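PDB 2FB5: hypothetical Membrane Spanning Protein from Bacillus cereus, which catalyses the condensation of two ATP molecules into cyclic di-AMP, acts slowly on ADP, and is required for efficient spore formation. Local coordinates for residues 93-98 against 182-187; 64-69 against 192-197; 30-35 against 45-50; 78-83 against 116-121; 107-112 against 149-154. One frame throughout, in Å; residues are numbered along the deposited sequence.

Interaction 1. Residues 93-98 against 182-187; sequences GALIVV and ILVVSE
The flat groups that meet here are backbone peptides, those of Ala94 and Ile96 facing those of Val185 and Leu183. Each pair exchanges two hydrogen bonds. Ala94 N reaches Val185 O at 3.1 Å, and Val185 N returns to Ala94 O at 2.9 Å. Ile96 N to Leu183 O and Leu183 N to Ile96 O both measure 2.8 Å. The strands are antiparallel, with Leu95–Val184 and Val97–Ile182 as the non-hydrogen-bonded pairs between and beyond these bonds.

One face of the sheet carries Leu95, Val97, Ile182 and Val184, lying side by side. With CG anti to its own N (chi1 -177°), Leu95 brings CD1 to both Ile182 CG2 (3.6 Å) and Val184 CG2 (3.9 Å). Val97 CG2 rests on Ile182 CG1. The other face carries Ala94, Ile96, Leu183 and Val185, where Ala94 CB meets Val185 CG2 at 3.8 Å.

Where Gly93 and Glu187 leave the strands, a water takes the N-H of Gly93 (N to water O 3.0 Å) and gives a weak bond to Glu187 OE1. Glu187 OE2 is held by a salt bridge to Arg167, part of the Arg-His-Arg motif of diadenylate cyclases.

These are central strands of the mixed cyclase sheet. Strand 137-141 flanks 94-98, and strand 192-196 flanks 181-185. Helix 77-90 packs on the Ala94 and Leu183 face through Ile80, Ile84 and Leu87. Helix 166-175 packs on the Val97 and Val184 face through Ala171 and Leu174.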
# COMPACT_ATOMS: atom_id res chain seq x y z
N GLY A 93 14.98 33.39 -9.01
CA GLY A 93 14.92 32.73 -7.71
C GLY A 93 13.50 32.39 -7.34
O GLY A 93 12.58 33.18 -7.58
N ALA A 94 13.30 31.19 -6.79
CA ALA A 94 11.97 30.73 -6.42
C ALA A 94 12.08 29.81 -5.24
O ALA A 94 13.08 29.12 -5.08
CB ALA A 94 11.30 30.00 -7.59
N LEU A 95 11.03 29.78 -4.42
CA LEU A 95 10.98 28.97 -3.22
C LEU A 95 9.53 28.52 -3.04
O LEU A 95 8.68 29.33 -2.66
CB LEU A 95 11.45 29.80 -2.01
CG LEU A 95 11.55 29.16 -0.64
CD1 LEU A 95 12.57 28.04 -0.62
CD2 LEU A 95 11.93 30.23 0.41
N ILE A 96 9.25 27.25 -3.35
CA ILE A 96 7.88 26.74 -3.35
C ILE A 96 7.70 25.57 -2.38
O ILE A 96 8.24 24.48 -2.60
CB ILE A 96 7.43 26.27 -4.77
CG1 ILE A 96 7.55 27.43 -5.77
CG2 ILE A 96 6.00 25.72 -4.70
CD1 ILE A 96 7.16 27.09 -7.24
N VAL A 97 6.95 25.82 -1.32
CA VAL A 97 6.64 24.81 -0.30
C VAL A 97 5.42 24.00 -0.75
O VAL A 97 4.36 24.58 -1.02
CB VAL A 97 6.30 25.48 1.05
CG1 VAL A 97 5.85 24.44 2.08
CG2 VAL A 97 7.50 26.27 1.59
N VAL A 98 5.55 22.68 -0.83
CA VAL A 98 4.37 21.86 -1.03
C VAL A 98 4.03 21.15 0.27
O VAL A 98 4.79 20.30 0.74
CB VAL A 98 4.55 20.84 -2.17
CG1 VAL A 98 3.24 20.10 -2.41
CG2 VAL A 98 5.03 21.56 -3.43
N ILE A 182 10.16 21.14 -0.28
CA ILE A 182 10.35 22.55 -0.68
C ILE A 182 11.26 22.67 -1.90
O ILE A 182 12.44 22.35 -1.84
CB ILE A 182 10.87 23.45 0.50
CG1 ILE A 182 9.98 23.31 1.74
CG2 ILE A 182 10.88 24.94 0.09
CD1 ILE A 182 10.51 22.28 2.77
N LEU A 183 10.68 23.15 -3.00
CA LEU A 183 11.41 23.35 -4.25
C LEU A 183 12.13 24.68 -4.22
O LEU A 183 11.59 25.67 -3.71
CB LEU A 183 10.44 23.30 -5.44
CG LEU A 183 9.83 21.91 -5.65
CD1 LEU A 183 8.40 21.99 -6.15
CD2 LEU A 183 10.68 21.08 -6.63
N VAL A 184 13.35 24.71 -4.77
CA VAL A 184 14.13 25.94 -4.87
C VAL A 184 14.66 26.10 -6.30
O VAL A 184 15.06 25.11 -6.92
CB VAL A 184 15.35 25.93 -3.89
CG1 VAL A 184 16.06 27.27 -3.89
CG2 VAL A 184 14.92 25.60 -2.47
N VAL A 185 14.61 27.33 -6.82
CA VAL A 185 15.35 27.72 -8.02
C VAL A 185 16.35 28.77 -7.56
O VAL A 185 15.99 29.74 -6.90
CB VAL A 185 14.45 28.31 -9.16
CG1 VAL A 185 15.28 28.62 -10.42
CG2 VAL A 185 13.32 27.36 -9.51
N SER A 186 17.63 28.54 -7.86
CA SER A 186 18.67 29.51 -7.53
C SER A 186 18.62 30.70 -8.49
O SER A 186 18.60 30.51 -9.71
CB SER A 186 20.05 28.86 -7.58
OG SER A 186 21.06 29.86 -7.53
N GLU A 187 18.61 31.90 -7.95
CA GLU A 187 18.71 33.12 -8.76
C GLU A 187 20.10 33.32 -9.38
O GLU A 187 20.25 34.03 -10.37
CB GLU A 187 18.30 34.35 -7.96
CG GLU A 187 19.16 34.65 -6.74
CD GLU A 187 18.73 35.90 -5.99
OE1 GLU A 187 18.06 36.76 -6.60
OE2 GLU A 187 19.07 36.03 -4.80
O HOH W 1 15.36 36.32 -8.66

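Interaction 2. Residues 64-69 against 192-197; sequences YYIQAY and TSFALN
Tyr65 opens a helix-on-sheet contact with Phe194, in which the end of the N-terminal helical hairpin leans on strand 192-196 of the cyclase sheet. The helix and strand axes pass 11.6 Å apart at 36°, so long side chains must bridge the gap. Tyr65 takes a marginal part: its CB lies 4.4 Å from Phe194 CZ, while its ring leads away.

One residue on, Ile66 brings its CD1 to 4.0 Å from Phe194 CD2. They run alongside one another, pointing opposite ways. Phe194 reaches them with CG set between its backbone N and carbonyl carbon (chi1 68°), which sends the ring toward the helix. Tyr201 and Ile203, on the next strand, also touch Phe194.

Tyr69, at the end of the segment, is the main helix residue in the contact. Its ring edge, near the ring plane, meets Phe194 CZ, with Tyr69 CE2 3.8 Å away. The two rings are oblique. Tyr69 also touches Leu181 of the neighbouring strand, and its backbone O accepts a bond from Arg100. Over one face of the Tyr69 ring sits a methyl group in a CH-pi contact: Leu196 CD2 lies 3.8 Å from the ring centroid, 14° off the normal.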
# COMPACT_ATOMS: atom_id res chain seq x y z
N TYR A 64 10.60 10.78 -11.28
CA TYR A 64 10.14 9.73 -10.38
C TYR A 64 9.93 10.26 -8.96
O TYR A 64 8.87 10.04 -8.37
CB TYR A 64 11.11 8.52 -10.34
CG TYR A 64 10.78 7.61 -9.18
CD1 TYR A 64 9.64 6.81 -9.20
CD2 TYR A 64 11.59 7.58 -8.05
CE1 TYR A 64 9.32 6.00 -8.12
CE2 TYR A 64 11.27 6.77 -6.96
CZ TYR A 64 10.13 5.98 -7.02
OH TYR A 64 9.81 5.19 -5.96
N TYR A 65 10.93 10.93 -8.40
CA TYR A 65 10.78 11.41 -7.02
C TYR A 65 9.70 12.48 -6.83
O TYR A 65 8.99 12.45 -5.83
CB TYR A 65 12.11 11.84 -6.42
CG TYR A 65 12.99 10.65 -6.13
CD1 TYR A 65 12.66 9.75 -5.10
CD2 TYR A 65 14.13 10.39 -6.88
CE1 TYR A 65 13.44 8.65 -4.83
CE2 TYR A 65 14.94 9.26 -6.62
CZ TYR A 65 14.59 8.41 -5.59
OH TYR A 65 15.36 7.30 -5.30
N ILE A 66 9.56 13.39 -7.79
CA ILE A 66 8.51 14.42 -7.71
C ILE A 66 7.16 13.69 -7.66
O ILE A 66 6.33 13.98 -6.80
CB ILE A 66 8.60 15.46 -8.86
CG1 ILE A 66 9.82 16.39 -8.71
CG2 ILE A 66 7.29 16.28 -9.03
CD1 ILE A 66 10.01 17.02 -7.31
N GLN A 67 6.98 12.72 -8.56
CA GLN A 67 5.76 11.91 -8.60
C GLN A 67 5.51 11.12 -7.31
O GLN A 67 4.40 11.16 -6.79
CB GLN A 67 5.79 10.98 -9.84
CG GLN A 67 4.68 9.90 -9.91
CD GLN A 67 3.27 10.45 -10.04
OE1 GLN A 67 3.06 11.61 -10.44
NE2 GLN A 67 2.27 9.61 -9.73
N ALA A 68 6.53 10.42 -6.81
CA ALA A 68 6.40 9.58 -5.63
C ALA A 68 6.16 10.40 -4.36
O ALA A 68 5.33 10.02 -3.51
CB ALA A 68 7.64 8.68 -5.46
N TYR A 69 6.87 11.52 -4.23
CA TYR A 69 6.75 12.37 -3.04
C TYR A 69 5.55 13.32 -3.03
O TYR A 69 5.04 13.68 -1.97
CB TYR A 69 8.02 13.21 -2.84
CG TYR A 69 9.26 12.42 -2.50
CD1 TYR A 69 9.19 11.22 -1.78
CD2 TYR A 69 10.51 12.88 -2.88
CE1 TYR A 69 10.35 10.49 -1.47
CE2 TYR A 69 11.67 12.18 -2.58
CZ TYR A 69 11.59 10.99 -1.87
OH TYR A 69 12.74 10.29 -1.57
N THR A 192 17.94 23.89 -9.92
CA THR A 192 16.73 23.56 -9.20
C THR A 192 16.98 22.41 -8.24
O THR A 192 17.63 21.43 -8.61
CB THR A 192 15.59 23.22 -10.16
OG1 THR A 192 15.96 22.06 -10.91
CG2 THR A 192 15.36 24.36 -11.09
N SER A 193 16.47 22.56 -7.01
CA SER A 193 16.62 21.61 -5.92
C SER A 193 15.27 21.38 -5.23
O SER A 193 14.33 22.16 -5.42
CB SER A 193 17.57 22.18 -4.87
OG SER A 193 18.84 22.46 -5.40
N PHE A 194 15.17 20.32 -4.43
CA PHE A 194 14.16 20.30 -3.37
C PHE A 194 14.76 19.86 -2.06
O PHE A 194 15.73 19.08 -2.05
CB PHE A 194 12.91 19.47 -3.71
CG PHE A 194 13.15 17.98 -3.82
CD1 PHE A 194 13.20 17.19 -2.68
CD2 PHE A 194 13.29 17.38 -5.06
CE1 PHE A 194 13.41 15.82 -2.77
CE2 PHE A 194 13.48 16.00 -5.16
CZ PHE A 194 13.55 15.22 -4.01
N ALA A 195 14.21 20.37 -0.96
CA ALA A 195 14.58 19.90 0.36
C ALA A 195 13.49 18.99 0.90
O ALA A 195 12.29 19.26 0.76
CB ALA A 195 14.78 21.08 1.32
N LEU A 196 13.93 17.90 1.53
CA LEU A 196 13.04 16.95 2.16
C LEU A 196 13.76 16.36 3.37
O LEU A 196 14.87 15.84 3.26
CB LEU A 196 12.63 15.85 1.19
CG LEU A 196 11.60 14.84 1.73
CD1 LEU A 196 10.21 15.46 1.82
CD2 LEU A 196 11.59 13.59 0.85
N ASN A 197 13.13 16.46 4.53
CA ASN A 197 13.69 15.92 5.77
C ASN A 197 15.14 16.34 6.04
O ASN A 197 16.00 15.53 6.41
CB ASN A 197 13.53 14.38 5.82
CG ASN A 197 13.91 13.78 7.18
OD1 ASN A 197 13.64 14.37 8.23
ND2 ASN A 197 14.56 12.61 7.16

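Interaction 3. Residues 30-35 against 45-50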
# COMPACT_ATOMS: atom_id res chain seq x y z
N SER A 30 30.47 -0.41 -20.28
CA SER A 30 31.16 -1.69 -20.45
C SER A 30 31.67 -1.84 -21.90
O SER A 30 32.78 -2.33 -22.10
CB SER A 30 30.30 -2.88 -20.02
OG SER A 30 29.33 -3.19 -21.01
N ILE A 31 30.90 -1.36 -22.88
CA ILE A 31 31.34 -1.33 -24.28
C ILE A 31 32.64 -0.52 -24.39
O ILE A 31 33.63 -0.97 -24.97
CB ILE A 31 30.26 -0.72 -25.22
CG1 ILE A 31 28.99 -1.58 -25.27
CG2 ILE A 31 30.80 -0.54 -26.66
CD1 ILE A 31 29.24 -3.03 -25.58
N MET A 32 32.61 0.69 -23.83
CA MET A 32 33.75 1.59 -23.85
C MET A 32 34.97 0.94 -23.19
O MET A 32 36.08 1.03 -23.69
CB MET A 32 33.32 2.87 -23.12
CG MET A 32 34.27 4.03 -23.09
SD MET A 32 33.50 5.44 -22.23
CE MET A 32 31.80 5.36 -22.92
N ARG A 33 34.75 0.25 -22.07
CA ARG A 33 35.85 -0.38 -21.33
C ARG A 33 36.55 -1.48 -22.14
O ARG A 33 37.77 -1.65 -22.06
CB ARG A 33 35.36 -0.91 -19.99
CG ARG A 33 36.46 -1.36 -19.04
CD ARG A 33 35.93 -1.78 -17.65
NE ARG A 33 34.56 -2.30 -17.66
CZ ARG A 33 34.20 -3.52 -18.08
NH1 ARG A 33 32.92 -3.88 -18.04
NH2 ARG A 33 35.11 -4.38 -18.53
N ASN A 34 35.78 -2.22 -22.92
CA ASN A 34 36.34 -3.23 -23.81
C ASN A 34 36.93 -2.61 -25.08
O ASN A 34 37.98 -3.05 -25.55
CB ASN A 34 35.30 -4.30 -24.17
CG ASN A 34 35.03 -5.26 -23.01
OD1 ASN A 34 33.91 -5.32 -22.49
ND2 ASN A 34 36.05 -6.01 -22.60
N ALA A 35 36.29 -1.57 -25.60
CA ALA A 35 36.73 -0.94 -26.86
C ALA A 35 38.10 -0.24 -26.80
O ALA A 35 38.80 -0.16 -27.80
CB ALA A 35 35.67 0.01 -27.39
N CYS A 45 34.81 9.19 -29.06
CA CYS A 45 33.63 9.38 -29.89
C CYS A 45 32.33 8.99 -29.17
O CYS A 45 31.25 9.31 -29.64
CB CYS A 45 33.78 8.62 -31.22
SG CYS A 45 33.67 6.85 -31.03
N LYS A 46 32.44 8.31 -28.03
CA LYS A 46 31.27 7.85 -27.29
C LYS A 46 30.90 8.69 -26.07
O LYS A 46 29.89 8.44 -25.42
CB LYS A 46 31.46 6.39 -26.84
CG LYS A 46 31.53 5.39 -27.98
CD LYS A 46 30.21 5.27 -28.72
CE LYS A 46 30.26 4.13 -29.73
NZ LYS A 46 30.74 2.87 -29.06
N MET A 47 31.72 9.70 -25.78
CA MET A 47 31.55 10.50 -24.56
C MET A 47 30.27 11.34 -24.54
O MET A 47 29.60 11.42 -23.51
CB MET A 47 32.77 11.39 -24.32
CG MET A 47 34.03 10.63 -23.93
SD MET A 47 33.99 9.75 -22.35
CE MET A 47 35.39 8.68 -22.63
N GLU A 48 29.94 11.96 -25.67
CA GLU A 48 28.69 12.71 -25.83
C GLU A 48 27.49 11.81 -25.50
O GLU A 48 26.64 12.19 -24.69
CB GLU A 48 28.59 13.26 -27.26
CG GLU A 48 27.19 13.68 -27.73
CD GLU A 48 27.02 13.56 -29.25
OE1 GLU A 48 27.49 12.55 -29.83
OE2 GLU A 48 26.41 14.47 -29.86
N ASP A 49 27.45 10.62 -26.10
CA ASP A 49 26.40 9.63 -25.82
C ASP A 49 26.26 9.32 -24.33
O ASP A 49 25.16 9.44 -23.78
CB ASP A 49 26.68 8.33 -26.59
CG ASP A 49 26.50 8.49 -28.10
OD1 ASP A 49 25.90 9.51 -28.54
OD2 ASP A 49 26.96 7.60 -28.85
N ILE A 50 27.35 8.94 -23.67
CA ILE A 50 27.26 8.59 -22.25
C ILE A 50 26.84 9.79 -21.38
O ILE A 50 26.04 9.63 -20.46
CB ILE A 50 28.54 7.86 -21.71
CG1 ILE A 50 28.35 7.43 -20.25
CG2 ILE A 50 29.78 8.72 -21.84
CD1 ILE A 50 27.27 6.38 -20.06
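The contact belongs to the turn end of a long helical hairpin, formed by helix 4-35 and helix 47-70 in the N-terminal region typical of CdaS. It is held by apolar packing, with no hydrogen bond between the two segments.

Met32 is the central side chain. It runs out fully extended at first, with CG anti to the backbone N (chi1 -175°), and bends only at its last torsion (chi3 -42°). The extension carries the thioether across to the second helix, and the bend turns the methyl group. Sulfur and methyl then have different partners. Met32 SD meets the terminal methyl of Met47, with Met47 CE at 3.8 Å. Met32 CE lies 4.1 Å from Ile50 CG2, and equally 4.1 Å from Lys46 CB. Met47 and Ile50 approach Met32 roughly perpendicular to its length, whereas Lys46 runs antiparallel beside it.

Lys46 is folded by bends at its second and fourth torsions. The bends bring Lys46 NZ to 4.2 Å from Ile31 CG2. The same amine makes a long, weak ion pair with Glu28, one turn earlier in the first helix. Within the second segment Ile50 N bonds to Lys46 O at 3.1 Å, so the 3-10 segment at 45-46 leads directly into the helix.

The connecting loop closes the end of the hairpin: Ile43 packs on Met32 and Ala35, and Glu41 touches Ala35. Further along, Ile50 leans on Ala25 and Leu29, continuing the packing of helix 47-70 on helix 4-35.

Interaction 4. Residues 78-83 against 116-121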
# COMPACT_ATOMS: atom_id res chain seq x y z
N SER A 78 2.48 18.77 -12.48
CA SER A 78 2.92 19.13 -13.82
C SER A 78 3.01 20.65 -13.99
O SER A 78 3.96 21.16 -14.59
CB SER A 78 2.07 18.46 -14.90
OG SER A 78 0.73 18.92 -14.87
N PHE A 79 2.05 21.38 -13.42
CA PHE A 79 2.03 22.84 -13.43
C PHE A 79 3.22 23.42 -12.65
O PHE A 79 3.86 24.38 -13.08
CB PHE A 79 0.74 23.35 -12.79
CG PHE A 79 -0.48 23.26 -13.67
CD1 PHE A 79 -0.44 22.67 -14.94
CD2 PHE A 79 -1.70 23.78 -13.21
CE1 PHE A 79 -1.58 22.60 -15.75
CE2 PHE A 79 -2.86 23.74 -14.01
CZ PHE A 79 -2.80 23.14 -15.29
N ILE A 80 3.48 22.84 -11.48
CA ILE A 80 4.63 23.23 -10.66
C ILE A 80 5.93 22.98 -11.44
O ILE A 80 6.78 23.86 -11.51
CB ILE A 80 4.62 22.49 -9.29
CG1 ILE A 80 3.35 22.85 -8.50
CG2 ILE A 80 5.89 22.82 -8.48
CD1 ILE A 80 3.14 22.02 -7.18
N THR A 81 6.06 21.79 -12.04
CA THR A 81 7.24 21.43 -12.84
C THR A 81 7.45 22.41 -14.01
O THR A 81 8.55 22.90 -14.24
CB THR A 81 7.13 19.97 -13.36
OG1 THR A 81 7.10 19.07 -12.24
CG2 THR A 81 8.31 19.59 -14.25
N THR A 82 6.38 22.71 -14.74
CA THR A 82 6.45 23.70 -15.82
C THR A 82 6.96 25.06 -15.33
O THR A 82 7.88 25.65 -15.92
CB THR A 82 5.09 23.86 -16.51
OG1 THR A 82 4.71 22.61 -17.08
CG2 THR A 82 5.15 24.92 -17.59
N ALA A 83 6.37 25.56 -14.24
CA ALA A 83 6.78 26.84 -13.68
C ALA A 83 8.27 26.81 -13.30
O ALA A 83 9.02 27.73 -13.64
CB ALA A 83 5.92 27.21 -12.48
N ALA A 116 -5.39 31.07 -4.14
CA ALA A 116 -5.61 31.12 -5.61
C ALA A 116 -5.53 29.76 -6.28
O ALA A 116 -4.83 28.86 -5.80
CB ALA A 116 -4.58 32.03 -6.25
N HIS A 117 -6.21 29.63 -7.42
CA HIS A 117 -6.03 28.50 -8.30
C HIS A 117 -4.56 28.46 -8.73
O HIS A 117 -4.00 29.47 -9.19
CB HIS A 117 -6.99 28.64 -9.51
CG HIS A 117 -6.82 27.60 -10.57
ND1 HIS A 117 -6.88 26.24 -10.31
CD2 HIS A 117 -6.66 27.71 -11.92
CE1 HIS A 117 -6.72 25.57 -11.44
NE2 HIS A 117 -6.58 26.44 -12.43
N LEU A 118 -3.92 27.31 -8.55
CA LEU A 118 -2.51 27.17 -8.92
C LEU A 118 -2.40 26.97 -10.41
O LEU A 118 -2.97 26.02 -10.95
CB LEU A 118 -1.87 25.98 -8.21
CG LEU A 118 -0.36 25.75 -8.39
CD1 LEU A 118 0.15 24.90 -7.25
CD2 LEU A 118 0.01 25.10 -9.72
N THR A 119 -1.67 27.87 -11.08
CA THR A 119 -1.34 27.70 -12.50
C THR A 119 0.14 28.04 -12.63
O THR A 119 0.69 28.72 -11.77
CB THR A 119 -2.09 28.65 -13.43
OG1 THR A 119 -1.83 30.01 -13.04
CG2 THR A 119 -3.59 28.37 -13.46
N ALA A 120 0.77 27.57 -13.70
CA ALA A 120 2.14 27.96 -13.97
C ALA A 120 2.32 29.48 -14.19
O ALA A 120 3.19 30.07 -13.55
CB ALA A 120 2.75 27.12 -15.11
N PRO A 121 1.50 30.12 -15.07
CA PRO A 121 1.67 31.59 -15.16
C PRO A 121 1.64 32.32 -13.79
O PRO A 121 2.41 33.25 -13.58
CB PRO A 121 0.49 32.02 -16.03
CG PRO A 121 0.27 30.82 -16.95
CD PRO A 121 0.50 29.63 -16.04
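Phe79 and Leu118 lead the apolar packing between helix 77-90 and the connection from strand 112-117 to helix 120-126. Phe79 CB touches Leu118 CD2 at 3.6 Å. The other branch of the same leucine, Leu118 CD1, lies 4.0 Å from Ile80 CG1, the two side chains set nearly perpendicular. Leu118 reaches both because its CG stands anti to its backbone N (chi1 -175°), which turns its two methyls to the helix. A second patch is built of small groups. Ala120 CB fits against the helix 3.6 Å from Phe79 O, and Ala83 CB and Thr82 CG2 each lie 4.1 Å from that same methyl. The CA atoms of Ala83 and Ala120 are 4.8 Å apart, a close approach of the two backbones.

One contact sets a ring against a polar atom. Leu118 O lies at the edge of the Phe79 ring, near its plane, 3.4 Å from Phe79 CD2.

No hydrogen bond joins the two segments; each has its own. Ser78 O accepts from both Thr82 N and Thr82 OG1, which come from opposite faces of its carbonyl plane; the OG1 bond is 3.0 Å. Thr119 is the N-cap of the next helix, its OG1 bonding to Leu122 N. The backbone of Leu118 pairs with Asn143. Leu123 of helix 120-126 packs on Ala83 and Leu118.

The join therefore depends on shape. Small alanines permit the close approach, the two methyls of Leu118 pack on Phe79 and Ile80, and the weakly positive C-H edge of the phenylalanine probably favours the carbonyl beside it.

Interaction 5. Residues 107-112 against 149-154; sequences LIQTGT and ANILPL
A G1 beta bulge and a single antiparallel bridge meet where strand 144-150 bends away and runs antiparallel beside the loop before strand 112-117. Ala149 and Asn150 form the bulge, both facing Ala137, the last residue of the Asp-Gly-Ala motif of diadenylate cyclases. Ala149 has a positive phi of 57°, as is usual at the first position of a G1 bulge.

Just past the bulge, Gln109 and Ile151 form the bridge as a hydrogen-bonded pair. Gln109 N to Ile151 O is 3.0 Å, and Ile151 N to Gln109 O is 2.9 Å. The second bond is nearly straight, with 172° at the hydrogen. CA-H...O contacts follow on the bulge side, where Gly111 CA lies 3.4 Å from Ala149 O.

The side chains divide between two sides. On the surface, the Gln109 chain bends at its second torsion (chi2 107°) and folds back over the bridge. Gln109 OE1 comes to 3.4 Å from Ile151 CG2. On the buried side, Ile108 uses both branches: its CG2 touches Asn150 CB at 3.6 Å, and its CG1 touches Leu152 CD1 at 3.9 Å. Leu152 continues inward to Leu95, Val97 and helix 166-175. At the far end the ring of Pro153 meets the loop backbone, Pro153 CD lying 3.4 Å from Leu107 O.

Two backbone bonds fix the register of the two segments at a single bridge. The apolar side, through Ile108 and Leu152, ties the loop to the core.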
# COMPACT_ATOMS: atom_id res chain seq x y z
N LEU A 107 4.60 27.10 11.60
CA LEU A 107 6.01 27.17 11.18
C LEU A 107 6.30 28.25 10.15
O LEU A 107 7.46 28.65 9.97
CB LEU A 107 6.45 25.81 10.63
CG LEU A 107 6.49 24.63 11.61
CD1 LEU A 107 6.67 23.33 10.84
CD2 LEU A 107 7.63 24.81 12.61
N ILE A 108 5.26 28.69 9.44
CA ILE A 108 5.39 29.66 8.37
C ILE A 108 4.76 30.97 8.80
O ILE A 108 3.62 30.98 9.29
CB ILE A 108 4.70 29.13 7.08
CG1 ILE A 108 5.46 27.91 6.53
CG2 ILE A 108 4.53 30.24 6.04
CD1 ILE A 108 4.81 27.25 5.25
N GLN A 109 5.49 32.07 8.65
CA GLN A 109 4.90 33.38 8.87
C GLN A 109 4.36 33.88 7.53
O GLN A 109 5.13 34.08 6.58
CB GLN A 109 5.91 34.35 9.48
CG GLN A 109 6.47 33.87 10.84
CD GLN A 109 7.90 33.38 10.74
OE1 GLN A 109 8.84 34.18 10.74
NE2 GLN A 109 8.09 32.05 10.66
N THR A 110 3.05 34.08 7.47
CA THR A 110 2.37 34.42 6.22
C THR A 110 2.75 35.81 5.72
O THR A 110 2.78 36.77 6.50
CB THR A 110 0.83 34.30 6.37
OG1 THR A 110 0.50 32.98 6.78
CG2 THR A 110 0.12 34.58 5.03
N GLY A 111 3.05 35.92 4.43
CA GLY A 111 3.25 37.21 3.80
C GLY A 111 1.90 37.74 3.36
O GLY A 111 1.23 38.43 4.11
N THR A 112 1.50 37.38 2.15
CA THR A 112 0.22 37.77 1.58
C THR A 112 -0.60 36.52 1.28
O THR A 112 -0.09 35.58 0.68
CB THR A 112 0.45 38.54 0.26
OG1 THR A 112 0.97 39.85 0.56
CG2 THR A 112 -0.83 38.70 -0.56
N ALA A 149 5.32 35.27 -0.50
CA ALA A 149 6.18 36.14 0.30
C ALA A 149 6.24 35.67 1.77
O ALA A 149 6.42 36.46 2.70
CB ALA A 149 5.71 37.60 0.20
N ASN A 150 6.09 34.36 1.96
CA ASN A 150 6.09 33.77 3.31
C ASN A 150 7.52 33.71 3.87
O ASN A 150 8.48 33.61 3.11
CB ASN A 150 5.46 32.37 3.31
CG ASN A 150 4.01 32.36 2.83
OD1 ASN A 150 3.60 31.50 2.05
ND2 ASN A 150 3.23 33.32 3.29
N ILE A 151 7.63 33.73 5.20
CA ILE A 151 8.92 33.56 5.88
C ILE A 151 9.01 32.17 6.52
O ILE A 151 8.14 31.79 7.31
CB ILE A 151 9.12 34.64 6.97
CG1 ILE A 151 9.11 36.03 6.33
CG2 ILE A 151 10.44 34.40 7.75
CD1 ILE A 151 8.86 37.16 7.32
N LEU A 152 10.07 31.44 6.18
CA LEU A 152 10.32 30.09 6.69
C LEU A 152 11.48 30.12 7.69
O LEU A 152 12.31 31.02 7.61
CB LEU A 152 10.74 29.19 5.54
CG LEU A 152 9.68 28.49 4.70
CD1 LEU A 152 8.46 29.36 4.44
CD2 LEU A 152 10.31 28.01 3.40
N PRO A 153 11.57 29.10 8.58
CA PRO A 153 12.74 29.02 9.48
C PRO A 153 14.00 28.65 8.69
O PRO A 153 13.91 27.87 7.73
CB PRO A 153 12.35 27.91 10.47
CG PRO A 153 11.42 27.04 9.68
CD PRO A 153 10.63 27.98 8.80
N LEU A 154 15.14 29.24 9.03
CA LEU A 154 16.37 28.95 8.32
C LEU A 154 17.12 27.86 9.06
O LEU A 154 17.18 27.90 10.29
CB LEU A 154 17.26 30.20 8.22
CG LEU A 154 16.68 31.47 7.60
CD1 LEU A 154 17.69 32.60 7.73
CD2 LEU A 154 16.30 31.23 6.14

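In the fold
Interaction 1 is the buried centre, with regular backbone bonding and apolar faces. Interaction 2 adjoins it through the neighbouring strands 181-185 and 192-196, but is made by side-chain packing alone. Interaction 4 meets interaction 1 where Ile80 packs on Leu183 and Val98. Interaction 5 meets it on the other face, through Leu152 against Leu95 and Val97. It is nearer the surface and has just one bridge. Interactions 2, 3 and 4 are partly buried and have no hydrogen bond across the contact. Interactions 4 and 5 involve the neighbouring strands 112-117 and 144-150. Interaction 3 stands apart, its centre about 36 Å from that of interaction 1. It shares helix 47-70 with interaction 2.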